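Local coordinates for protein Rho-class glutathione S-transferase (Laternula elliptica, PDB 3QAV) that probably transfers glutathione to electrophilic substrates, as a dimeric member of the glutathione S-transferase superfamily, at residues C38-L43 with E90-C95. Sequence-based numbering, arbitrary orientation.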
loop_
_atom_site.group_PDB
_atom_site.type_symbol
_atom_site.label_atom_id
_atom_site.label_comp_id
_atom_site.label_asym_id
_atom_site.label_seq_id
_atom_site.Cartn_x
_atom_site.Cartn_y
_atom_site.Cartn_z
ATOM N N CYS A 38 -3.034 5.877 11.689
ATOM C CA CYS A 38 -2.998 7.108 12.470
ATOM C C CYS A 38 -1.675 7.168 13.225
ATOM O O CYS A 38 -1.012 8.208 13.268
ATOM C CB CYS A 38 -4.154 7.154 13.474
ATOM S SG CYS A 38 -5.791 7.347 12.720
ATOM N N TRP A 39 -1.297 6.037 13.810
ATOM C CA TRP A 39 -0.068 5.939 14.592
ATOM C C TRP A 39 1.119 6.359 13.747
ATOM O O TRP A 39 1.984 7.088 14.210
ATOM C CB TRP A 39 0.130 4.500 15.089
ATOM C CG TRP A 39 0.975 4.386 16.323
ATOM C CD1 TRP A 39 1.859 5.314 16.806
ATOM C CD2 TRP A 39 1.045 3.264 17.214
ATOM N NE1 TRP A 39 2.472 4.834 17.941
ATOM C CE2 TRP A 39 1.992 3.579 18.212
ATOM C CE3 TRP A 39 0.398 2.023 17.264
ATOM C CZ2 TRP A 39 2.313 2.694 19.253
ATOM C CZ3 TRP A 39 0.713 1.144 18.296
ATOM C CH2 TRP A 39 1.666 1.486 19.278
ATOM N N LYS A 40 1.153 5.899 12.501
ATOM C CA LYS A 40 2.235 6.243 11.583
ATOM C C LYS A 40 2.421 7.754 11.537
ATOM O O LYS A 40 3.539 8.270 11.670
ATOM C CB LYS A 40 1.914 5.743 10.172
ATOM C CG LYS A 40 2.094 4.248 9.947
ATOM C CD LYS A 40 1.410 3.798 8.649
ATOM C CE LYS A 40 1.980 4.489 7.413
ATOM N NZ LYS A 40 1.276 4.098 6.139
ATOM N N VAL A 41 1.313 8.461 11.345
ATOM C CA VAL A 41 1.333 9.912 11.268
ATOM C C VAL A 41 1.828 10.581 12.557
ATOM O O VAL A 41 2.648 11.497 12.504
ATOM C CB VAL A 41 -0.072 10.462 10.900
ATOM C CG1 VAL A 41 -0.053 11.986 10.901
ATOM C CG2 VAL A 41 -0.458 9.969 9.493
ATOM N N LEU A 42 1.343 10.121 13.708
ATOM C CA LEU A 42 1.755 10.708 14.980
ATOM C C LEU A 42 3.246 10.499 15.226
ATOM O O LEU A 42 3.925 11.382 15.760
ATOM C CB LEU A 42 0.949 10.107 16.131
ATOM C CG LEU A 42 -0.579 10.295 16.074
ATOM C CD1 LEU A 42 -1.219 9.639 17.295
ATOM C CD2 LEU A 42 -0.918 11.783 16.023
ATOM N N LEU A 43 3.751 9.329 14.839
ATOM C CA LEU A 43 5.161 9.011 15.026
ATOM C C LEU A 43 6.047 9.919 14.190
ATOM O O LEU A 43 7.070 10.398 14.663
ATOM C CB LEU A 43 5.434 7.545 14.667
ATOM C CG LEU A 43 5.061 6.513 15.732
ATOM C CD1 LEU A 43 5.466 5.129 15.262
ATOM C CD2 LEU A 43 5.778 6.847 17.036
ATOM N N GLU A 90 -4.404 9.963 2.787
ATOM C CA GLU A 90 -3.732 8.671 2.873
ATOM C C GLU A 90 -2.547 8.754 3.834
ATOM O O GLU A 90 -1.659 9.603 3.683
ATOM C CB GLU A 90 -3.253 8.212 1.499
ATOM C CG GLU A 90 -4.348 7.687 0.576
ATOM C CD GLU A 90 -5.033 6.438 1.112
ATOM O OE1 GLU A 90 -4.344 5.584 1.724
ATOM O OE2 GLU A 90 -6.263 6.303 0.908
ATOM N N SER A 91 -2.548 7.872 4.827
ATOM C CA SER A 91 -1.484 7.818 5.827
ATOM C C SER A 91 -0.075 7.895 5.229
ATOM O O SER A 91 0.773 8.656 5.705
ATOM C CB SER A 91 -1.620 6.531 6.641
ATOM O OG SER A 91 -0.431 6.249 7.357
ATOM N N THR A 92 0.185 7.097 4.202
ATOM C CA THR A 92 1.501 7.090 3.576
ATOM C C THR A 92 1.787 8.434 2.904
ATOM O O THR A 92 2.906 8.952 2.980
ATOM C CB THR A 92 1.606 5.936 2.557
ATOM O OG1 THR A 92 1.460 4.694 3.256
ATOM C CG2 THR A 92 2.954 5.952 1.828
ATOM N N ALA A 93 0.767 9.013 2.276
ATOM C CA ALA A 93 0.931 10.296 1.614
ATOM C C ALA A 93 1.238 11.376 2.641
ATOM O O ALA A 93 2.045 12.263 2.388
ATOM C CB ALA A 93 -0.333 10.657 0.843
ATOM N N ILE A 94 0.580 11.307 3.795
ATOM C CA ILE A 94 0.805 12.283 4.847
ATOM C C ILE A 94 2.269 12.213 5.300
ATOM O O ILE A 94 2.947 13.238 5.428
ATOM C CB ILE A 94 -0.123 12.015 6.054
ATOM C CG1 ILE A 94 -1.580 12.335 5.681
ATOM C CG2 ILE A 94 0.322 12.843 7.241
ATOM C CD1 ILE A 94 -2.586 11.872 6.705
ATOM N N CYS A 95 2.743 10.996 5.544
ATOM C CA CYS A 95 4.123 10.778 5.974
ATOM C C CYS A 95 5.115 11.307 4.951
ATOM O O CYS A 95 6.079 11.963 5.316
ATOM C CB CYS A 95 4.376 9.289 6.225
ATOM S SG CYS A 95 3.517 8.686 7.708
#
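Lys40 spans the groove between helices 36-47 and 91-101, its NZ donating a hydrogen bond to Thr92 OG1 at 2.9 Å. The chain kinks at chi3 (61°), which turns the ammonium toward the first turn of the second helix, and the length of a lysine lets it pass Ser91 and reach Thr92. Ser91, one of the glutathione-binding residues (no glutathione is bound to this chain), hydrogen-bonds through OG to Pro37 O, and this OG lies 3.0 Å from Lys40 NZ; a serine's short side chain suits the tight space between the helices. With an alanine at Lys40, Thr92 OG1 would probably lose this donor and Phe187 of helix 183-197 its cation-pi partner.

The apolar contact is Val41 CG2 against Ile94 CG2 at 3.7 Å, the two branched side chains crossing at about a right angle. Cys95 packs its SG 4.0 Å from Lys40 O; the CA atoms of Val41 and Cys95 are 6.0 Å apart, a close approach that suits a slim cysteine.

Segments 38-43 and 91-95 run nearly parallel, 7° apart with 9.1 Å between their axes, as in the thioredoxin-like N-terminal domain of these transferases. Ile94 also packs on strand 86-88, and Phe123 of the second subunit on Thr92.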